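Local coordinates for protein ribose transcriptional regulator (Enterococcus faecium DO, PDB 4RK1) that binds ribose and probably represses transcription as a DNA-binding LacI-family regulator, with the sugar as its likely effector, at residues B[126-131]-B[159-164]; B[99-104]-B[259-264]; B[15-20]-B[40-45]. All coordinates share one frame; numbering follows the deposited sequence.

In the fold
All three contacts reach the same mixed sheet. Contact 3 comes first along the chain. Contact 2 pairs residues 99-104 with 259-264, and both segments of contact 1 fall in the sequence between these. Strands 39-44, in contact 3, and 161-166, in contact 1, are outermost within this chain. Leu-42 pairs with the second subunit's backbone. Contact 2 joins strands 103-107 and 263-271 within the strand order, not at its edge. Its centre is about 37 Å from that of contact 1 and about 23 Å from that of contact 3. Contacts 1 and 3, about 31 Å apart between centres, lie on opposite sides of the chain's centre, consistent with the family's two lobes. Contact 3 borders the ribose pocket.

Contact 1: B[126-131]-B[159-164]; sequences QTIALV and DQLILL
Ile-128 and Leu-130 meet Ile-162 and Leu-164 through the backbone of two parallel strands. Ile-162 gives its N-H to Ile-128 O, with N to O at 2.8 Å, and its own O accepts from Leu-130 N, also at 2.8 Å. Leu-130 O then takes the N-H of Leu-164. The short strand segments run 25° apart. Where they come close, Ala-129 CA lies 3.2 Å from Ile-162 O in a CA-H...O contact.

The apolar groups fall on two faces. On one, the CD2 methyls of Leu-130 and Leu-163 meet at 4.1 Å; these two side chains lie side by side and point the same way. Leu-161 CD2 comes to 3.5 Å from Ile-128 O. On the other face, Leu-164 CD1 touches both Ala-129 CB at 3.9 Å and Val-131 CG2 at 4.0 Å, so one leucine methyl bridges two residues of the partner strand.

At the N-terminal end of the pairing, the Gln-160 side chain takes over. Its chain is extended, with CG turned away from the backbone N (chi1 -162°), and NE2 reaches Gln-126 O at 2.9 Å. The amide nitrogen comes from above that carbonyl, 73° out of its plane. Thr-127 crosses the same side chain at about a right angle. Here the backbones have spread, and Ile-128 N and Gln-160 O are buried without a partner.

The contact belongs to a beta-alpha-beta unit. Its connecting helix, 138-153, packs Ile-144, Phe-147 and Leu-151 on the face of Ile-128, Leu-130 and Leu-161. Helix 177-182 lies against Ala-129 and Leu-164 on the other face. Strand 187-190 continues the sheet beyond 128-133.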
# COMPACT_ATOMS: atom_id res chain seq x y z
N GLN B 126 15.31 26.66 13.23
CA GLN B 126 16.09 27.45 12.29
C GLN B 126 17.11 26.60 11.53
O GLN B 126 17.52 26.98 10.44
CB GLN B 126 16.80 28.58 13.02
CG GLN B 126 15.89 29.39 13.93
CD GLN B 126 16.48 30.73 14.31
OE1 GLN B 126 16.81 30.96 15.47
NE2 GLN B 126 16.63 31.62 13.33
N THR B 127 17.52 25.49 12.12
CA THR B 127 18.33 24.51 11.41
C THR B 127 17.42 23.33 11.12
O THR B 127 16.95 22.65 12.03
CB THR B 127 19.56 24.07 12.24
OG1 THR B 127 20.27 25.23 12.68
CG2 THR B 127 20.49 23.21 11.39
N ILE B 128 17.14 23.14 9.85
CA ILE B 128 16.13 22.20 9.42
C ILE B 128 16.73 21.26 8.39
O ILE B 128 17.44 21.68 7.48
CB ILE B 128 14.93 22.94 8.81
CG1 ILE B 128 14.21 23.74 9.91
CG2 ILE B 128 13.98 21.96 8.12
CD1 ILE B 128 13.16 24.70 9.39
N ALA B 129 16.39 19.98 8.52
CA ALA B 129 16.80 18.95 7.59
C ALA B 129 15.69 18.69 6.58
O ALA B 129 14.50 18.67 6.93
CB ALA B 129 17.15 17.67 8.33
N LEU B 130 16.10 18.51 5.34
CA LEU B 130 15.22 18.16 4.24
C LEU B 130 15.52 16.72 3.88
O LEU B 130 16.64 16.39 3.51
CB LEU B 130 15.52 19.08 3.07
CG LEU B 130 14.39 19.44 2.11
CD1 LEU B 130 13.32 20.25 2.82
CD2 LEU B 130 14.98 20.20 0.94
N VAL B 131 14.53 15.85 4.04
CA VAL B 131 14.66 14.44 3.68
C VAL B 131 13.86 14.21 2.41
O VAL B 131 12.63 14.33 2.41
CB VAL B 131 14.18 13.51 4.83
CG1 VAL B 131 14.22 12.05 4.41
CG2 VAL B 131 15.04 13.72 6.07
N ASP B 159 21.84 27.71 2.91
CA ASP B 159 22.88 26.76 3.35
C ASP B 159 22.86 26.50 4.86
O ASP B 159 23.87 26.09 5.44
CB ASP B 159 24.27 27.23 2.87
CG ASP B 159 24.54 28.69 3.17
OD1 ASP B 159 24.38 29.12 4.34
OD2 ASP B 159 24.92 29.41 2.23
N GLN B 160 21.72 26.74 5.50
CA GLN B 160 21.43 26.24 6.86
C GLN B 160 20.35 25.14 6.77
O GLN B 160 19.83 24.66 7.79
CB GLN B 160 20.94 27.41 7.72
CG GLN B 160 21.01 27.20 9.22
CD GLN B 160 20.86 28.51 9.99
OE1 GLN B 160 21.56 29.48 9.71
NE2 GLN B 160 19.94 28.54 10.94
N LEU B 161 20.01 24.77 5.53
CA LEU B 161 19.23 23.57 5.25
C LEU B 161 20.19 22.41 5.26
O LEU B 161 21.16 22.43 4.52
CB LEU B 161 18.61 23.61 3.86
CG LEU B 161 17.17 24.05 3.68
CD1 LEU B 161 16.83 24.00 2.20
CD2 LEU B 161 16.24 23.15 4.49
N ILE B 162 19.90 21.40 6.07
CA ILE B 162 20.65 20.15 6.03
C ILE B 162 19.98 19.26 4.99
O ILE B 162 18.85 18.79 5.19
CB ILE B 162 20.69 19.46 7.41
CG1 ILE B 162 21.11 20.44 8.51
CG2 ILE B 162 21.63 18.25 7.37
CD1 ILE B 162 22.38 21.22 8.21
N LEU B 163 20.66 19.02 3.88
CA LEU B 163 20.13 18.22 2.78
C LEU B 163 20.40 16.74 3.02
O LEU B 163 21.55 16.33 3.10
CB LEU B 163 20.75 18.65 1.45
CG LEU B 163 20.53 20.12 1.07
CD1 LEU B 163 21.20 20.45 -0.25
CD2 LEU B 163 19.04 20.45 1.02
N LEU B 164 19.34 15.94 3.11
CA LEU B 164 19.49 14.50 3.32
C LEU B 164 18.80 13.72 2.21
O LEU B 164 17.72 13.14 2.42
CB LEU B 164 18.95 14.10 4.69
CG LEU B 164 19.56 14.81 5.89
CD1 LEU B 164 18.85 14.40 7.16
CD2 LEU B 164 21.05 14.52 6.01

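Contact 2: B[99-104]-B[259-264]; sequences EGFSDA and KEWEEK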
# COMPACT_ATOMS: atom_id res chain seq x y z
N GLU B 99 1.49 17.41 -21.44
CA GLU B 99 1.62 16.97 -22.82
C GLU B 99 0.52 17.67 -23.61
O GLU B 99 -0.58 17.86 -23.09
CB GLU B 99 1.42 15.46 -22.93
CG GLU B 99 2.51 14.61 -22.28
CD GLU B 99 3.81 14.60 -23.06
OE1 GLU B 99 3.85 15.12 -24.19
OE2 GLU B 99 4.80 14.07 -22.53
N GLY B 100 0.81 18.03 -24.85
CA GLY B 100 -0.21 18.59 -25.73
C GLY B 100 -1.36 17.62 -25.94
O GLY B 100 -1.17 16.41 -26.07
N PHE B 101 -2.57 18.18 -25.99
CA PHE B 101 -3.79 17.42 -26.22
C PHE B 101 -3.99 16.33 -25.17
O PHE B 101 -4.32 15.18 -25.48
CB PHE B 101 -3.83 16.87 -27.65
CG PHE B 101 -3.86 17.93 -28.72
CD1 PHE B 101 -4.61 19.09 -28.55
CD2 PHE B 101 -3.16 17.76 -29.91
CE1 PHE B 101 -4.65 20.06 -29.55
CE2 PHE B 101 -3.20 18.72 -30.90
CZ PHE B 101 -3.94 19.87 -30.72
N SER B 102 -3.78 16.73 -23.92
CA SER B 102 -4.15 15.92 -22.77
C SER B 102 -4.70 16.86 -21.71
O SER B 102 -4.42 18.06 -21.73
CB SER B 102 -2.94 15.17 -22.21
OG SER B 102 -1.96 16.06 -21.70
N ASP B 103 -5.52 16.32 -20.82
CA ASP B 103 -5.95 17.04 -19.64
C ASP B 103 -5.02 16.65 -18.50
O ASP B 103 -4.37 15.62 -18.56
CB ASP B 103 -7.38 16.68 -19.31
CG ASP B 103 -8.32 16.91 -20.48
OD1 ASP B 103 -8.59 18.09 -20.78
OD2 ASP B 103 -8.78 15.91 -21.08
N ALA B 104 -4.94 17.49 -17.49
CA ALA B 104 -4.07 17.25 -16.34
C ALA B 104 -4.79 17.59 -15.06
O ALA B 104 -5.70 18.44 -15.05
CB ALA B 104 -2.81 18.09 -16.47
N LYS B 259 -13.98 18.81 -26.07
CA LYS B 259 -14.16 19.71 -24.94
C LYS B 259 -12.87 20.46 -24.64
O LYS B 259 -11.78 20.05 -25.08
CB LYS B 259 -14.65 18.96 -23.69
CG LYS B 259 -13.62 18.05 -23.03
CD LYS B 259 -14.14 17.47 -21.72
CE LYS B 259 -13.99 18.44 -20.56
NZ LYS B 259 -12.56 18.76 -20.29
N GLU B 260 -13.00 21.56 -23.91
CA GLU B 260 -11.85 22.36 -23.46
C GLU B 260 -10.78 21.50 -22.79
O GLU B 260 -11.11 20.65 -21.97
CB GLU B 260 -12.32 23.41 -22.46
CG GLU B 260 -11.19 24.21 -21.81
CD GLU B 260 -11.69 25.38 -20.99
OE1 GLU B 260 -12.63 25.20 -20.19
OE2 GLU B 260 -11.14 26.49 -21.16
N TRP B 261 -9.52 21.73 -23.15
CA TRP B 261 -8.40 21.08 -22.50
C TRP B 261 -8.20 21.73 -21.13
O TRP B 261 -8.12 22.95 -21.01
CB TRP B 261 -7.13 21.21 -23.35
CG TRP B 261 -7.35 20.59 -24.69
CD1 TRP B 261 -7.61 21.24 -25.87
CD2 TRP B 261 -7.38 19.19 -24.99
NE1 TRP B 261 -7.78 20.33 -26.88
CE2 TRP B 261 -7.65 19.06 -26.37
CE3 TRP B 261 -7.20 18.03 -24.23
CZ2 TRP B 261 -7.75 17.82 -27.00
CZ3 TRP B 261 -7.30 16.79 -24.86
CH2 TRP B 261 -7.57 16.70 -26.23
N GLU B 262 -8.13 20.91 -20.09
CA GLU B 262 -8.09 21.42 -18.73
C GLU B 262 -6.82 21.04 -18.01
O GLU B 262 -6.28 19.96 -18.21
CB GLU B 262 -9.29 20.90 -17.97
CG GLU B 262 -10.60 21.45 -18.49
CD GLU B 262 -11.75 21.08 -17.61
OE1 GLU B 262 -11.92 21.73 -16.56
OE2 GLU B 262 -12.48 20.13 -17.96
N GLU B 263 -6.34 21.95 -17.17
CA GLU B 263 -5.30 21.65 -16.20
C GLU B 263 -5.83 22.06 -14.85
O GLU B 263 -5.71 23.22 -14.45
CB GLU B 263 -3.99 22.36 -16.53
CG GLU B 263 -2.88 22.09 -15.50
CD GLU B 263 -1.51 21.86 -16.12
OE1 GLU B 263 -1.28 22.29 -17.27
OE2 GLU B 263 -0.66 21.24 -15.45
N LYS B 264 -6.47 21.12 -14.16
CA LYS B 264 -7.10 21.41 -12.89
C LYS B 264 -6.05 21.40 -11.81
O LYS B 264 -5.08 20.65 -11.89
CB LYS B 264 -8.20 20.40 -12.58
CG LYS B 264 -9.43 20.62 -13.44
CD LYS B 264 -10.70 20.02 -12.85
CE LYS B 264 -11.92 20.87 -13.19
NZ LYS B 264 -13.07 20.06 -13.66
O HOH W 1 -11.28 16.14 -20.10
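Ala-104 pairs with Glu-263 where two parallel strands, far apart in sequence, run side by side near the protein surface; Phe-101 and Trp-261 close the end before them. Two backbone bonds hold the pair: Ala-104 N to Glu-262 O at 2.9 Å, and Lys-264 N to Ala-104 O at 2.9 Å.

Asp-103 adds a third bond from its side chain. Its OD1 accepts the N-H of Glu-262 at 2.9 Å, through the lone pair that faces away from OD2. CG sits beside the backbone N of Asp-103 (chi1 -55°), which brings the carboxylate across to the other segment. The Asp-103 side chain crosses that of Trp-261 at about a right angle, yet the carboxylate is turned not far from parallel to the indole. OD1 has a salt-bridge partner in Arg-253, so this oxygen serves both a backbone N-H and a charge. Lys-259 NZ lies 4.1 Å from Asp-103 OD1, beyond a salt bridge, but a water that NZ donates to gives a weak bond to OD2. NZ itself is held by Glu-260 O and by Glu-262 OE2, the latter at 2.7 Å. Lys-264 completes this charged network on Glu-262.

The Trp-261 indole lies against the backbone of Phe-101. Phe-101 CA sits over the six-membered ring, 3.8 Å from its centroid and 9° off the normal, a CH-pi contact. The two aromatic rings meet obliquely, with planes at 45° and Phe-101 CD1 3.7 Å from Trp-261 CZ2. On the other side of the indole is Lys-259 O.

Beyond the pair, strand 90-93 flanks residues 103-104 and continues the sheet. Helix 239-255 supplies Arg-253, which also makes a cation-pi contact with Trp-261, and packs Leu-249 on Glu-262. Glu-263 turns its carboxylate to Arg-106 further along strand 103-107.

Contact 3: B[15-20]-B[40-45]; sequences PDITNP and TILCNA. With RIB (alpha-D-ribofuranose), chain K.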
# COMPACT_ATOMS: atom_id res chain seq x y z
N PRO B 15 4.27 5.36 -10.52
CA PRO B 15 5.68 5.08 -10.26
C PRO B 15 5.92 3.98 -9.23
O PRO B 15 6.95 3.34 -9.27
CB PRO B 15 6.23 6.42 -9.72
CG PRO B 15 5.08 7.36 -9.61
CD PRO B 15 3.81 6.62 -9.92
N ASP B 16 4.97 3.77 -8.32
CA ASP B 16 5.22 2.92 -7.15
C ASP B 16 3.92 2.47 -6.48
O ASP B 16 3.40 3.16 -5.60
CB ASP B 16 6.08 3.71 -6.15
CG ASP B 16 6.41 2.92 -4.89
OD1 ASP B 16 6.16 1.70 -4.83
OD2 ASP B 16 6.92 3.56 -3.95
N ILE B 17 3.43 1.30 -6.86
CA ILE B 17 2.21 0.74 -6.25
C ILE B 17 2.34 0.40 -4.75
O ILE B 17 1.33 0.30 -4.05
CB ILE B 17 1.68 -0.49 -7.04
CG1 ILE B 17 0.25 -0.86 -6.60
CG2 ILE B 17 2.61 -1.69 -6.91
CD1 ILE B 17 -0.72 0.31 -6.60
N THR B 18 3.56 0.25 -4.23
CA THR B 18 3.73 -0.04 -2.80
C THR B 18 3.52 1.18 -1.91
O THR B 18 3.43 1.06 -0.70
CB THR B 18 5.11 -0.66 -2.49
OG1 THR B 18 6.14 0.30 -2.71
CG2 THR B 18 5.35 -1.87 -3.38
N ASN B 19 3.45 2.37 -2.50
CA ASN B 19 3.19 3.58 -1.73
C ASN B 19 1.68 3.77 -1.59
O ASN B 19 0.98 3.81 -2.61
CB ASN B 19 3.79 4.77 -2.45
CG ASN B 19 3.64 6.07 -1.70
OD1 ASN B 19 2.82 6.24 -0.79
ND2 ASN B 19 4.43 7.03 -2.11
N PRO B 20 1.18 3.88 -0.35
CA PRO B 20 -0.28 4.05 -0.17
C PRO B 20 -0.89 5.24 -0.93
O PRO B 20 -2.09 5.21 -1.26
CB PRO B 20 -0.42 4.24 1.35
CG PRO B 20 0.76 3.54 1.91
CD PRO B 20 1.88 3.79 0.94
N THR B 40 -10.63 -0.92 -14.53
CA THR B 40 -9.40 -0.19 -14.25
C THR B 40 -8.26 -1.17 -14.04
O THR B 40 -8.36 -2.09 -13.23
CB THR B 40 -9.55 0.70 -13.00
OG1 THR B 40 -10.77 1.44 -13.07
CG2 THR B 40 -8.37 1.67 -12.87
N ILE B 41 -7.19 -0.98 -14.79
CA ILE B 41 -5.98 -1.78 -14.61
C ILE B 41 -4.83 -0.87 -14.25
O ILE B 41 -4.79 0.28 -14.67
CB ILE B 41 -5.62 -2.63 -15.86
CG1 ILE B 41 -5.21 -1.76 -17.05
CG2 ILE B 41 -6.78 -3.54 -16.23
CD1 ILE B 41 -4.81 -2.56 -18.26
N LEU B 42 -3.92 -1.39 -13.44
CA LEU B 42 -2.78 -0.62 -12.97
C LEU B 42 -1.45 -1.26 -13.37
O LEU B 42 -1.28 -2.48 -13.29
CB LEU B 42 -2.83 -0.45 -11.46
CG LEU B 42 -1.60 0.28 -10.91
CD1 LEU B 42 -2.02 1.39 -9.97
CD2 LEU B 42 -0.62 -0.67 -10.24
N CYS B 43 -0.54 -0.40 -13.78
CA CYS B 43 0.82 -0.76 -14.10
C CYS B 43 1.75 0.02 -13.21
O CYS B 43 1.56 1.21 -13.00
CB CYS B 43 1.15 -0.37 -15.54
SG CYS B 43 0.88 -1.70 -16.69
N ASN B 44 2.77 -0.66 -12.73
CA ASN B 44 3.80 -0.09 -11.88
C ASN B 44 4.99 0.14 -12.79
O ASN B 44 5.73 -0.78 -13.10
CB ASN B 44 4.13 -1.09 -10.76
CG ASN B 44 4.95 -0.48 -9.66
OD1 ASN B 44 4.59 0.56 -9.11
ND2 ASN B 44 6.05 -1.14 -9.29
N ALA B 45 5.15 1.38 -13.25
CA ALA B 45 6.18 1.71 -14.23
C ALA B 45 7.16 2.72 -13.66
O ALA B 45 6.81 3.88 -13.47
CB ALA B 45 5.53 2.25 -15.50
O5 RIB K . 4.13 9.80 -1.60
C5 RIB K . 4.58 9.54 -2.93
C4 RIB K . 4.87 10.84 -3.54
O4 RIB K . 5.31 10.68 -4.91
C3 RIB K . 3.53 11.53 -3.40
O3 RIB K . 3.77 12.67 -2.61
C2 RIB K . 3.10 11.76 -4.84
O2 RIB K . 2.66 13.09 -5.07
C1 RIB K . 4.26 11.25 -5.71
O1 RIB K . 4.75 12.24 -6.60
O HOH W 2 7.08 -0.55 -6.59
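The Asn-44 carboxamide meets the backbone of Ile-17. The N-H of Ile-17 comes from above the carbonyl plane of Asn-44, 41° out of it, and its N reaches OD1 at a short 2.6 Å. Ile-17 CG2 packs 3.7 Å from Asn-44 OD1. At its other end the amide gives ND2 to a water at 2.9 Å, and this water donates to Asp-16 OD1. The Asp-16 carboxylate uses OD1 again, on the side of its other oxygen, to accept the hydroxyl of Thr-18. Asn-44 CG lies anti to the backbone N (chi1 -167°), which carries the amide out from the strand to the loop.

Next to this polar group, Ile-17 points toward Leu-42, and its CG1 meets Leu-42 CD2 at 3.7 Å. Pro-15 CA lies 3.6 Å from Ala-45 O. Residues 16-19 form a type I turn, closed by Asn-19 N to Asp-16 O. It leads into helix 20-33, which Asn-19 caps by accepting from Phe-21 N.

Ile-17 packs on Ile-17 of the second subunit. Leu-42 makes backbone hydrogen bonds to that subunit, and Asn-44 ND2 bonds weakly to its Glu-30. Asn-19 lines the ribose pocket, where Asp-94, Asn-139, Arg-143, Asn-192, Asp-220 and Gln-237 hydrogen-bond the sugar. With OD1 accepting and ND2 donating, the rotation of the Asn-44 amide is fixed, so it probably helps join the pocket loop to the dimer interface.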